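Uracil-DNA glycosylase (Nitratifractor salsuginis, PDB 5X3G) belongs to the uracil-DNA glycosylase family and folds as an alpha/beta protein, with a four-stranded parallel sheet packed between helices. Local coordinates at residues A123-G128 / K241-F246; N118-A123 / D250-R255; V226-P231 / I237-A242. All blocks are in the same frame, centred on the assembly; numbering follows the deposited sequence.

Overall arrangement
All three contacts lie in one region of the chain, on the same side of its centre, and knit the C-terminal segments onto helix 114-126 and strand 225-228. Interactions 1 and 2 both use helix 114-126 and have centres about 8 Å apart. They share Ala123 and are joined by a salt bridge from Arg127 NE to Asp250 OD1 (2.9 Å), while Phe246 of interaction 1 packs edge-to-face on Phe119 of interaction 2. Interactions 1 and 3, with centres about 9 Å apart, share helix 240-246, with Lys241 and Ala242 in common. Interactions 2 and 3, with centres about 14 Å apart, meet where Asn118 ND2 approaches Pro231 O (3.1 Å), a probable hydrogen bond.

Interaction 1 (A123-G128 / K241-F246); sequences ALVARG and KAWELF
Val125 and Ala126 at the C-terminal end of helix 114-126 meet Trp243 of helix 240-246 in a small, partly buried apolar contact between two helices. No hydrogen bond crosses it. The backbones come closest at Ala126 and Trp243, whose CA atoms are 5.0 Å apart, a close approach consistent with the small side chain of Ala126. Ala126 CB rests against the base of the tryptophan, 3.9 Å from Trp243 CA and 4.0 Å from Trp243 CB.

Farther out, the indole is met by Val125. Its CG1 lies 3.6 Å from Trp243 CZ2 and 3.8 Å from Trp243 CE2, so the methyl reaches the six-membered part of the ring system, and it comes in at a slant. That branch stands anti to the valine's own backbone N (chi1 172°), which points CG1 at the indole. Trp243 has CG anti to its carbonyl carbon (chi1 -57°), which turns the indole back toward the residues ahead of its helix, where NE1 donates to the carbonyl oxygen of Ile237. With the nitrogen tethered there and Val125 and Ala126 packed along one flank, these contacts would limit the ring's rotation. Val125 is buried, and its side chain also touches Pro132.

Just past the contact, helix 114-126 is closed by a Schellman motif. Gly128 takes up a positive phi of 81°, and one of the motif's two bonds back into the last turn runs from Gly128 N to Val125 O, 3.0 Å. Phe246, one turn beyond Trp243, carries the neighbouring packing onto Met122 and Ile205. Helix 240-246 thereby lies between helix 114-126 and strands 203-207 and 225-228, an arrangement in keeping with the helical layer that covers the parallel sheet in an alpha/beta fold.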
ATOM      1  N   ALA A 123      -9.251  -6.829  11.466  1.00 23.36           N
ATOM      2  CA  ALA A 123     -10.425  -6.087  11.023  1.00 20.16           C
ATOM      3  C   ALA A 123     -11.712  -6.800  11.418  1.00 26.26           C
ATOM      4  O   ALA A 123     -12.697  -6.153  11.796  1.00 21.19           O
ATOM      5  CB  ALA A 123     -10.368  -5.866   9.514  1.00 23.78           C
ATOM      6  N   LEU A 124     -11.723  -8.135  11.345  1.00 20.94           N
ATOM      7  CA  LEU A 124     -12.888  -8.888  11.798  1.00 30.90           C
ATOM      8  C   LEU A 124     -13.139  -8.690  13.287  1.00 30.20           C
ATOM      9  O   LEU A 124     -14.295  -8.684  13.724  1.00 30.92           O
ATOM     10  CB  LEU A 124     -12.712 -10.371  11.482  1.00 27.59           C
ATOM     11  CG  LEU A 124     -12.825 -10.777  10.014  1.00 21.70           C
ATOM     12  CD1 LEU A 124     -12.481 -12.252   9.846  1.00 22.17           C
ATOM     13  CD2 LEU A 124     -14.228 -10.467   9.477  1.00 21.24           C
ATOM     14  N   VAL A 125     -12.080  -8.534  14.084  1.00 28.30           N
ATOM     15  CA  VAL A 125     -12.270  -8.267  15.508  1.00 31.23           C
ATOM     16  C   VAL A 125     -12.784  -6.848  15.722  1.00 30.84           C
ATOM     17  O   VAL A 125     -13.755  -6.624  16.454  1.00 27.80           O
ATOM     18  CB  VAL A 125     -10.963  -8.511  16.282  1.00 25.70           C
ATOM     19  CG1 VAL A 125     -11.105  -8.044  17.729  1.00 33.00           C
ATOM     20  CG2 VAL A 125     -10.575  -9.978  16.222  1.00 34.17           C
ATOM     21  N   ALA A 126     -12.137  -5.868  15.082  1.00 26.89           N
ATOM     22  CA  ALA A 126     -12.441  -4.466  15.347  1.00 22.65           C
ATOM     23  C   ALA A 126     -13.861  -4.103  14.940  1.00 25.22           C
ATOM     24  O   ALA A 126     -14.448  -3.170  15.500  1.00 30.67           O
ATOM     25  CB  ALA A 126     -11.439  -3.570  14.620  1.00 25.37           C
ATOM     26  N   ARG A 127     -14.426  -4.813  13.971  1.00 27.04           N
ATOM     27  CA  ARG A 127     -15.773  -4.526  13.502  1.00 27.87           C
ATOM     28  C   ARG A 127     -16.842  -5.283  14.280  1.00 35.54           C
ATOM     29  O   ARG A 127     -18.029  -5.142  13.970  1.00 31.34           O
ATOM     30  CB  ARG A 127     -15.885  -4.844  12.007  1.00 24.54           C
ATOM     31  CG  ARG A 127     -16.068  -6.314  11.681  1.00 33.23           C
ATOM     32  CD  ARG A 127     -16.180  -6.519  10.180  1.00 25.80           C
ATOM     33  NE  ARG A 127     -17.191  -5.650   9.581  1.00 32.97           N
ATOM     34  CZ  ARG A 127     -18.488  -5.933   9.527  1.00 35.52           C
ATOM     35  NH1 ARG A 127     -18.946  -7.067  10.037  1.00 31.59           N
ATOM     36  NH2 ARG A 127     -19.325  -5.077   8.959  1.00 33.68           N
ATOM     37  N   GLY A 128     -16.456  -6.068  15.283  1.00 34.33           N
ATOM     38  CA  GLY A 128     -17.417  -6.772  16.107  1.00 38.79           C
ATOM     39  C   GLY A 128     -17.964  -8.055  15.523  1.00 43.62           C
ATOM     40  O   GLY A 128     -19.061  -8.473  15.908  1.00 40.43           O
ATOM     41  N   LYS A 241      -4.671  -0.237  19.295  1.00 31.71           N
ATOM     42  CA  LYS A 241      -4.372   0.939  18.485  1.00 30.94           C
ATOM     43  C   LYS A 241      -4.748   0.694  17.029  1.00 33.73           C
ATOM     44  O   LYS A 241      -5.253   1.595  16.343  1.00 27.25           O
ATOM     45  CB  LYS A 241      -2.893   1.310  18.619  1.00 36.58           C
ATOM     46  CG  LYS A 241      -2.528   2.650  18.000  1.00 23.24           C
ATOM     47  CD  LYS A 241      -1.077   3.030  18.275  1.00 32.83           C
ATOM     48  CE  LYS A 241      -0.828   4.498  17.955  1.00 31.68           C
ATOM     49  NZ  LYS A 241       0.596   4.886  18.166  1.00 33.78           N
ATOM     50  N   ALA A 242      -4.536  -0.538  16.551  1.00 27.29           N
ATOM     51  CA  ALA A 242      -5.001  -0.912  15.222  1.00 30.66           C
ATOM     52  C   ALA A 242      -6.523  -0.897  15.144  1.00 29.49           C
ATOM     53  O   ALA A 242      -7.091  -0.413  14.158  1.00 22.96           O
ATOM     54  CB  ALA A 242      -4.458  -2.289  14.842  1.00 27.78           C
ATOM     55  N   TRP A 243      -7.202  -1.425  16.170  1.00 31.32           N
ATOM     56  CA  TRP A 243      -8.662  -1.376  16.193  1.00 25.87           C
ATOM     57  C   TRP A 243      -9.166   0.051  16.057  1.00 28.85           C
ATOM     58  O   TRP A 243     -10.148   0.307  15.349  1.00 33.20           O
ATOM     59  CB  TRP A 243      -9.214  -1.966  17.489  1.00 29.65           C
ATOM     60  CG  TRP A 243      -8.836  -3.369  17.812  1.00 28.22           C
ATOM     61  CD1 TRP A 243      -8.116  -4.243  17.049  1.00 30.27           C
ATOM     62  CD2 TRP A 243      -9.174  -4.067  19.012  1.00 34.86           C
ATOM     63  NE1 TRP A 243      -7.984  -5.445  17.709  1.00 30.74           N
ATOM     64  CE2 TRP A 243      -8.628  -5.360  18.916  1.00 35.58           C
ATOM     65  CE3 TRP A 243      -9.891  -3.719  20.160  1.00 50.88           C
ATOM     66  CZ2 TRP A 243      -8.774  -6.306  19.928  1.00 41.27           C
ATOM     67  CZ3 TRP A 243     -10.036  -4.656  21.161  1.00 45.54           C
ATOM     68  CH2 TRP A 243      -9.481  -5.935  21.040  1.00 43.45           C
ATOM     69  N   GLU A 244      -8.525   0.994  16.748  1.00 27.86           N
ATOM     70  CA  GLU A 244      -9.012   2.365  16.705  1.00 31.54           C
ATOM     71  C   GLU A 244      -8.652   3.061  15.399  1.00 26.71           C
ATOM     72  O   GLU A 244      -9.426   3.897  14.917  1.00 28.73           O
ATOM     73  CB  GLU A 244      -8.479   3.160  17.897  1.00 31.12           C
ATOM     74  CG  GLU A 244      -9.029   4.577  17.958  1.00 46.80           C
ATOM     75  CD  GLU A 244      -8.710   5.284  19.258  1.00 50.61           C
ATOM     76  OE1 GLU A 244      -8.084   4.661  20.138  1.00 36.54           O
ATOM     77  OE2 GLU A 244      -9.090   6.467  19.397  1.00 59.26           O
ATOM     78  N   LEU A 245      -7.504   2.733  14.802  1.00 31.68           N
ATOM     79  CA  LEU A 245      -7.164   3.370  13.532  1.00 26.31           C
ATOM     80  C   LEU A 245      -8.012   2.827  12.384  1.00 28.05           C
ATOM     81  O   LEU A 245      -8.616   3.597  11.630  1.00 28.57           O
ATOM     82  CB  LEU A 245      -5.676   3.191  13.228  1.00 26.43           C
ATOM     83  CG  LEU A 245      -5.249   3.677  11.839  1.00 19.24           C
ATOM     84  CD1 LEU A 245      -5.587   5.146  11.654  1.00 23.26           C
ATOM     85  CD2 LEU A 245      -3.765   3.448  11.627  1.00 23.28           C
ATOM     86  N   PHE A 246      -8.078   1.504  12.242  1.00 28.15           N
ATOM     87  CA  PHE A 246      -8.713   0.892  11.081  1.00 26.86           C
ATOM     88  C   PHE A 246     -10.187   0.585  11.285  1.00 19.78           C
ATOM     89  O   PHE A 246     -10.908   0.413  10.298  1.00 26.80           O
ATOM     90  CB  PHE A 246      -7.978  -0.395  10.703  1.00 21.48           C
ATOM     91  CG  PHE A 246      -6.568  -0.167  10.259  1.00 31.42           C
ATOM     92  CD1 PHE A 246      -6.299   0.451   9.048  1.00 23.05           C
ATOM     93  CD2 PHE A 246      -5.508  -0.558  11.055  1.00 28.97           C
ATOM     94  CE1 PHE A 246      -4.998   0.669   8.641  1.00 22.02           C
ATOM     95  CE2 PHE A 246      -4.208  -0.346  10.650  1.00 19.25           C
ATOM     96  CZ  PHE A 246      -3.950   0.271   9.445  1.00 21.03           C
TER

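Interaction 2 (N118-A123 / D250-R255); sequences NFIKMA and DLLLKR
Two leucines of a turn, Leu251 and Leu252, make all the apolar contacts here with Phe119, Ile120 and Ala123 of helix 114-126. Leu251 CD1 meets the Phe119 ring at its edge, in the ring plane, 3.5 Å from Phe119 CZ, and the two side chains cross at about a right angle. With CG anti to the backbone N (chi1 -177°), Phe119 holds its ring out toward the turn, while the CE methyl of selenomethionine Met122 lies over one face. Leu252 CD1 lies against Ala123 CB (3.7 Å) and Ile120, whose O is equally near (3.7 Å) and whose CG2 is a little farther (4.0 Å).

No hydrogen bond crosses between the helix and residues 250-255. Within 250-255 a type I beta turn runs from Asp250 to Leu253, closed by Leu253 N to Asp250 O at 3.1 Å. Arg255 folds back onto the turn: its NH1 donates to the same oxygen at 2.7 Å, from the opposite face of the carbonyl plane, and weakly to Leu253 O.

Helix 152-161 borders the turn, with Leu155 and Phe159 touching Leu251 and Asn158 donating to Leu251 O. Phe246 of helix 240-246 packs on both Leu251 and Phe119, and Ile120 touches Leu106 of strand 105-106.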
ATOM      1  N   ASN A 118      -3.194 -11.641   9.376  1.00 21.62           N
ATOM      2  CA  ASN A 118      -3.407 -11.028  10.682  1.00 26.10           C
ATOM      3  C   ASN A 118      -4.170  -9.714  10.574  1.00 23.35           C
ATOM      4  O   ASN A 118      -4.959  -9.387  11.468  1.00 23.78           O
ATOM      5  CB  ASN A 118      -2.069 -10.824  11.389  1.00 29.99           C
ATOM      6  CG  ASN A 118      -1.410 -12.136  11.776  1.00 31.79           C
ATOM      7  OD1 ASN A 118      -2.089 -13.118  12.079  1.00 33.75           O
ATOM      8  ND2 ASN A 118      -0.082 -12.159  11.771  1.00 23.73           N
ATOM      9  N   PHE A 119      -3.965  -8.955   9.493  1.00 25.47           N
ATOM     10  CA  PHE A 119      -4.707  -7.709   9.318  1.00 19.06           C
ATOM     11  C   PHE A 119      -6.191  -7.979   9.124  1.00 23.37           C
ATOM     12  O   PHE A 119      -7.036  -7.246   9.648  1.00 21.30           O
ATOM     13  CB  PHE A 119      -4.153  -6.918   8.131  1.00 25.57           C
ATOM     14  CG  PHE A 119      -4.828  -5.587   7.924  1.00 24.75           C
ATOM     15  CD1 PHE A 119      -4.335  -4.451   8.540  1.00 25.16           C
ATOM     16  CD2 PHE A 119      -5.948  -5.465   7.116  1.00 17.91           C
ATOM     17  CE1 PHE A 119      -4.948  -3.223   8.361  1.00 20.65           C
ATOM     18  CE2 PHE A 119      -6.563  -4.237   6.936  1.00 24.04           C
ATOM     19  CZ  PHE A 119      -6.061  -3.117   7.559  1.00 27.19           C
ATOM     20  N   ILE A 120      -6.525  -9.026   8.369  1.00 25.13           N
ATOM     21  CA  ILE A 120      -7.925  -9.345   8.118  1.00 19.99           C
ATOM     22  C   ILE A 120      -8.592  -9.867   9.383  1.00 28.42           C
ATOM     23  O   ILE A 120      -9.734  -9.501   9.693  1.00 21.91           O
ATOM     24  CB  ILE A 120      -8.042 -10.347   6.955  1.00 20.00           C
ATOM     25  CG1 ILE A 120      -7.669  -9.675   5.629  1.00 19.88           C
ATOM     26  CG2 ILE A 120      -9.444 -10.931   6.899  1.00 15.72           C
ATOM     27  CD1 ILE A 120      -7.534 -10.648   4.479  1.00 25.94           C
ATOM     28  N   LYS A 121      -7.896 -10.721  10.140  1.00 22.03           N
ATOM     29  CA  LYS A 121      -8.428 -11.121  11.441  1.00 27.24           C
ATOM     30  C   LYS A 121      -8.629  -9.912  12.351  1.00 26.26           C
ATOM     31  O   LYS A 121      -9.645  -9.814  13.051  1.00 31.30           O
ATOM     32  CB  LYS A 121      -7.502 -12.141  12.104  1.00 22.73           C
ATOM     33  CG  LYS A 121      -7.502 -13.507  11.449  1.00 24.02           C
ATOM     34  CD  LYS A 121      -6.566 -14.449  12.186  1.00 34.41           C
ATOM     35  CE  LYS A 121      -6.458 -15.786  11.485  1.00 26.98           C
ATOM     36  NZ  LYS A 121      -5.564 -16.711  12.238  1.00 31.55           N
HETATM   37  N   MSE A 122      -7.667  -8.989  12.361  1.00 29.35           N
HETATM   38  CA  MSE A 122      -7.743  -7.750  13.141  1.00 23.78           C
HETATM   39  C   MSE A 122      -8.998  -6.968  12.770  1.00 26.52           C
HETATM   40  O   MSE A 122      -9.718  -6.496  13.646  1.00 27.40           O
HETATM   41  CB  MSE A 122      -6.482  -6.888  12.919  1.00 25.45           C
HETATM   42  CG  MSE A 122      -6.436  -5.542  13.682  1.00 29.02           C
HETATM   43 SE   MSE A 122      -7.590  -4.127  12.953  1.00 33.81          SE
HETATM   44  CE  MSE A 122      -6.722  -3.863  11.228  1.00 24.36           C
ATOM     45  N   ALA A 123      -9.251  -6.829  11.466  1.00 23.36           N
ATOM     46  CA  ALA A 123     -10.425  -6.087  11.023  1.00 20.16           C
ATOM     47  C   ALA A 123     -11.712  -6.800  11.418  1.00 26.26           C
ATOM     48  O   ALA A 123     -12.697  -6.153  11.796  1.00 21.19           O
ATOM     49  CB  ALA A 123     -10.368  -5.866   9.514  1.00 23.78           C
ATOM     50  N   ASP A 250     -13.895   0.259   8.403  1.00 26.22           N
ATOM     51  CA  ASP A 250     -14.633  -0.978   8.139  1.00 21.75           C
ATOM     52  C   ASP A 250     -14.267  -1.543   6.769  1.00 30.54           C
ATOM     53  O   ASP A 250     -15.099  -1.686   5.872  1.00 25.71           O
ATOM     54  CB  ASP A 250     -16.142  -0.765   8.260  1.00 26.66           C
ATOM     55  CG  ASP A 250     -16.890  -2.060   8.541  1.00 36.96           C
ATOM     56  OD1 ASP A 250     -16.263  -3.141   8.495  1.00 27.58           O
ATOM     57  OD2 ASP A 250     -18.110  -1.999   8.804  1.00 35.18           O
ATOM     58  N   LEU A 251     -12.978  -1.865   6.631  1.00 21.35           N
ATOM     59  CA  LEU A 251     -12.408  -2.224   5.338  1.00 23.60           C
ATOM     60  C   LEU A 251     -12.971  -3.520   4.772  1.00 25.48           C
ATOM     61  O   LEU A 251     -12.854  -3.752   3.563  1.00 24.82           O
ATOM     62  CB  LEU A 251     -10.889  -2.326   5.462  1.00 21.30           C
ATOM     63  CG  LEU A 251     -10.200  -0.997   5.787  1.00 21.37           C
ATOM     64  CD1 LEU A 251      -8.794  -1.224   6.315  1.00 23.65           C
ATOM     65  CD2 LEU A 251     -10.176  -0.102   4.554  1.00 14.26           C
ATOM     66  N   LEU A 252     -13.578  -4.366   5.600  1.00 21.81           N
ATOM     67  CA  LEU A 252     -14.127  -5.630   5.131  1.00 24.63           C
ATOM     68  C   LEU A 252     -15.608  -5.548   4.788  1.00 25.49           C
ATOM     69  O   LEU A 252     -16.179  -6.545   4.346  1.00 23.68           O
ATOM     70  CB  LEU A 252     -13.892  -6.729   6.172  1.00 23.54           C
ATOM     71  CG  LEU A 252     -12.427  -7.041   6.492  1.00 24.56           C
ATOM     72  CD1 LEU A 252     -12.332  -8.199   7.449  1.00 19.72           C
ATOM     73  CD2 LEU A 252     -11.634  -7.335   5.228  1.00 18.81           C
ATOM     74  N   LEU A 253     -16.237  -4.391   4.968  1.00 29.27           N
ATOM     75  CA  LEU A 253     -17.636  -4.227   4.594  1.00 24.64           C
ATOM     76  C   LEU A 253     -17.750  -4.048   3.086  1.00 32.02           C
ATOM     77  O   LEU A 253     -17.070  -3.197   2.501  1.00 27.34           O
ATOM     78  CB  LEU A 253     -18.244  -3.025   5.319  1.00 30.92           C
ATOM     79  CG  LEU A 253     -19.689  -2.663   4.975  1.00 31.50           C
ATOM     80  CD1 LEU A 253     -20.662  -3.664   5.579  1.00 31.31           C
ATOM     81  CD2 LEU A 253     -20.012  -1.242   5.426  1.00 35.37           C
ATOM     82  N   LYS A 254     -18.602  -4.854   2.458  1.00 24.24           N
ATOM     83  CA  LYS A 254     -18.819  -4.754   1.022  1.00 31.38           C
ATOM     84  C   LYS A 254     -19.641  -3.512   0.701  1.00 38.90           C
ATOM     85  O   LYS A 254     -20.744  -3.335   1.230  1.00 44.00           O
ATOM     86  CB  LYS A 254     -19.523  -6.005   0.501  1.00 24.06           C
ATOM     87  N   ARG A 255     -19.105  -2.656  -0.162  1.00 38.80           N
ATOM     88  CA  ARG A 255     -19.810  -1.446  -0.575  1.00 50.57           C
ATOM     89  C   ARG A 255     -20.615  -1.685  -1.848  1.00 48.28           C
ATOM     90  O   ARG A 255     -20.154  -2.365  -2.766  1.00 49.39           O
ATOM     91  CB  ARG A 255     -18.830  -0.289  -0.782  1.00 50.11           C
ATOM     92  CG  ARG A 255     -18.582   0.560   0.457  1.00 50.31           C
ATOM     93  CD  ARG A 255     -17.730  -0.167   1.487  1.00 51.09           C
ATOM     94  NE  ARG A 255     -17.554   0.623   2.702  1.00 48.34           N
ATOM     95  CZ  ARG A 255     -16.660   0.356   3.648  1.00 62.45           C
ATOM     96  NH1 ARG A 255     -15.844  -0.682   3.521  1.00 66.63           N
ATOM     97  NH2 ARG A 255     -16.577   1.131   4.721  1.00 63.68           N
TER

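Interaction 3 (V226-P231 / I237-A242); sequences VALEHP and IVNEKA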
ATOM      1  N   VAL A 226       1.097   8.049  12.748  1.00 25.31           N
ATOM      2  CA  VAL A 226       0.570   7.002  13.618  1.00 25.59           C
ATOM      3  C   VAL A 226       1.459   5.781  13.419  1.00 34.88           C
ATOM      4  O   VAL A 226       1.509   5.220  12.317  1.00 35.50           O
ATOM      5  CB  VAL A 226      -0.898   6.668  13.311  1.00 38.62           C
ATOM      6  CG1 VAL A 226      -1.410   5.588  14.254  1.00 27.14           C
ATOM      7  CG2 VAL A 226      -1.755   7.915  13.413  1.00 30.65           C
ATOM      8  N   ALA A 227       2.165   5.378  14.472  1.00 32.92           N
ATOM      9  CA  ALA A 227       3.101   4.263  14.413  1.00 27.44           C
ATOM     10  C   ALA A 227       2.479   3.037  15.067  1.00 32.56           C
ATOM     11  O   ALA A 227       1.969   3.117  16.190  1.00 30.42           O
ATOM     12  CB  ALA A 227       4.421   4.623  15.097  1.00 27.59           C
ATOM     13  N   LEU A 228       2.527   1.905  14.366  1.00 28.32           N
ATOM     14  CA  LEU A 228       1.881   0.681  14.815  1.00 32.92           C
ATOM     15  C   LEU A 228       2.842  -0.494  14.756  1.00 31.58           C
ATOM     16  O   LEU A 228       3.828  -0.494  14.015  1.00 27.69           O
ATOM     17  CB  LEU A 228       0.652   0.336  13.965  1.00 31.68           C
ATOM     18  CG  LEU A 228      -0.588   1.221  14.023  1.00 34.35           C
ATOM     19  CD1 LEU A 228      -1.182   1.326  12.638  1.00 42.18           C
ATOM     20  CD2 LEU A 228      -1.599   0.650  14.992  1.00 33.76           C
ATOM     21  N   GLU A 229       2.522  -1.507  15.556  1.00 27.89           N
ATOM     22  CA  GLU A 229       3.111  -2.827  15.388  1.00 31.17           C
ATOM     23  C   GLU A 229       2.842  -3.341  13.978  1.00 32.48           C
ATOM     24  O   GLU A 229       1.761  -3.129  13.419  1.00 28.54           O
ATOM     25  CB  GLU A 229       2.524  -3.776  16.434  1.00 37.38           C
ATOM     26  CG  GLU A 229       2.851  -5.240  16.256  1.00 37.88           C
ATOM     27  CD  GLU A 229       2.191  -6.096  17.319  1.00 33.64           C
ATOM     28  OE1 GLU A 229       1.136  -5.683  17.846  1.00 37.43           O
ATOM     29  OE2 GLU A 229       2.730  -7.179  17.629  1.00 41.98           O
ATOM     30  N   HIS A 230       3.834  -4.007  13.393  1.00 26.73           N
ATOM     31  CA  HIS A 230       3.668  -4.515  12.039  1.00 25.98           C
ATOM     32  C   HIS A 230       2.689  -5.688  12.037  1.00 30.81           C
ATOM     33  O   HIS A 230       2.761  -6.560  12.909  1.00 29.56           O
ATOM     34  CB  HIS A 230       5.013  -4.947  11.454  1.00 25.06           C
ATOM     35  CG  HIS A 230       4.990  -5.135   9.970  1.00 32.12           C
ATOM     36  ND1 HIS A 230       4.451  -6.252   9.367  1.00 34.92           N
ATOM     37  CD2 HIS A 230       5.427  -4.341   8.964  1.00 34.59           C
ATOM     38  CE1 HIS A 230       4.564  -6.141   8.055  1.00 35.15           C
ATOM     39  NE2 HIS A 230       5.152  -4.990   7.785  1.00 31.08           N
ATOM     40  N   PRO A 231       1.766  -5.741  11.070  1.00 28.97           N
ATOM     41  CA  PRO A 231       0.759  -6.818  11.064  1.00 24.00           C
ATOM     42  C   PRO A 231       1.340  -8.209  10.867  1.00 26.42           C
ATOM     43  O   PRO A 231       0.606  -9.193  11.036  1.00 31.73           O
ATOM     44  CB  PRO A 231      -0.167  -6.431   9.902  1.00 25.58           C
ATOM     45  CG  PRO A 231       0.676  -5.549   9.025  1.00 29.30           C
ATOM     46  CD  PRO A 231       1.570  -4.793   9.960  1.00 22.98           C
ATOM     47  N   ILE A 237      -3.329  -8.785  15.820  1.00 31.41           N
ATOM     48  CA  ILE A 237      -4.759  -9.073  15.751  1.00 26.27           C
ATOM     49  C   ILE A 237      -5.501  -8.442  16.922  1.00 34.60           C
ATOM     50  O   ILE A 237      -6.640  -7.981  16.771  1.00 32.65           O
ATOM     51  CB  ILE A 237      -4.993 -10.596  15.680  1.00 33.79           C
ATOM     52  CG1 ILE A 237      -4.307 -11.185  14.446  1.00 37.79           C
ATOM     53  CG2 ILE A 237      -6.478 -10.917  15.643  1.00 30.26           C
ATOM     54  CD1 ILE A 237      -4.315 -12.697  14.412  1.00 37.00           C
ATOM     55  N   VAL A 238      -4.872  -8.377  18.095  1.00 29.33           N
ATOM     56  CA  VAL A 238      -5.539  -7.797  19.256  1.00 32.69           C
ATOM     57  C   VAL A 238      -4.852  -6.499  19.662  1.00 31.92           C
ATOM     58  O   VAL A 238      -4.879  -6.110  20.835  1.00 31.81           O
ATOM     59  CB  VAL A 238      -5.589  -8.793  20.429  1.00 31.04           C
ATOM     60  CG1 VAL A 238      -6.501  -9.962  20.088  1.00 37.65           C
ATOM     61  CG2 VAL A 238      -4.194  -9.286  20.768  1.00 36.85           C
ATOM     62  N   ASN A 239      -4.246  -5.817  18.694  1.00 33.07           N
ATOM     63  CA  ASN A 239      -3.628  -4.516  18.932  1.00 33.52           C
ATOM     64  C   ASN A 239      -4.716  -3.450  18.884  1.00 34.87           C
ATOM     65  O   ASN A 239      -5.244  -3.142  17.812  1.00 29.84           O
ATOM     66  CB  ASN A 239      -2.540  -4.243  17.898  1.00 32.92           C
ATOM     67  CG  ASN A 239      -1.690  -3.038  18.251  1.00 33.54           C
ATOM     68  OD1 ASN A 239      -2.176  -1.908  18.276  1.00 34.53           O
ATOM     69  ND2 ASN A 239      -0.412  -3.275  18.521  1.00 30.81           N
ATOM     70  N   GLU A 240      -5.046  -2.877  20.043  1.00 28.09           N
ATOM     71  CA  GLU A 240      -6.194  -1.978  20.120  1.00 28.78           C
ATOM     72  C   GLU A 240      -5.936  -0.650  19.416  1.00 20.22           C
ATOM     73  O   GLU A 240      -6.887   0.008  18.973  1.00 30.40           O
ATOM     74  CB  GLU A 240      -6.579  -1.761  21.583  1.00 32.32           C
ATOM     75  CG  GLU A 240      -7.071  -3.039  22.248  1.00 41.66           C
ATOM     76  CD  GLU A 240      -7.230  -2.915  23.752  1.00 49.50           C
ATOM     77  OE1 GLU A 240      -6.871  -1.857  24.310  1.00 54.75           O
ATOM     78  OE2 GLU A 240      -7.716  -3.884  24.372  1.00 41.07           O
ATOM     79  N   LYS A 241      -4.671  -0.237  19.295  1.00 31.71           N
ATOM     80  CA  LYS A 241      -4.372   0.939  18.485  1.00 30.94           C
ATOM     81  C   LYS A 241      -4.748   0.694  17.029  1.00 33.73           C
ATOM     82  O   LYS A 241      -5.253   1.595  16.343  1.00 27.25           O
ATOM     83  CB  LYS A 241      -2.893   1.310  18.619  1.00 36.58           C
ATOM     84  CG  LYS A 241      -2.528   2.650  18.000  1.00 23.24           C
ATOM     85  CD  LYS A 241      -1.077   3.030  18.275  1.00 32.83           C
ATOM     86  CE  LYS A 241      -0.828   4.498  17.955  1.00 31.68           C
ATOM     87  NZ  LYS A 241       0.596   4.886  18.166  1.00 33.78           N
ATOM     88  N   ALA A 242      -4.536  -0.538  16.551  1.00 27.29           N
ATOM     89  CA  ALA A 242      -5.001  -0.912  15.222  1.00 30.66           C
ATOM     90  C   ALA A 242      -6.523  -0.897  15.144  1.00 29.49           C
ATOM     91  O   ALA A 242      -7.091  -0.413  14.158  1.00 22.96           O
ATOM     92  CB  ALA A 242      -4.458  -2.289  14.842  1.00 27.78           C
TER
HETATM   93  O   HOH W   1       2.380   6.594  16.810  1.00 33.51           O
HETATM   94  O   HOH W   2       1.513  -1.123  17.994  1.00 32.84           O
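Glu229 and Asn239 both carry CG anti to the backbone N (both chi1 close to 180°), which brings carboxylate and amide together across the contact, their planes 60° apart. Asn239 ND2 donates to Glu229 OE1 at 2.9 Å, with an N-H...O angle of 155°, meeting the oxygen on its anti side and close to the carboxylate plane. A water accepts from the same ND2 and from Glu229 N, a second bridge between the segments. The other end of the amide serves the helix: Asn239 is the N-cap of helix 240-246, and its OD1 accepts from Ala242 N at 3.2 Å.

The helix thus starts beside strand 225-228, the edge strand of the parallel sheet, after a short connection. Lys241 sends its extended chain obliquely across Leu228 to the strand, where NZ donates to Ala227 O at 3.0 Å. A second water accepts from Lys241 NZ and Ala227 N. On the way, Lys241 CE passes Val226 CG1 at 3.9 Å, and Lys241 CG lies 3.7 Å from Leu228 CD2. That leucine methyl also sits against the first turn of the helix, 3.5 Å from Ala242 N and 4.1 Å from Ala242 CB, while Leu228 packs in addition on Leu245 and Phe246.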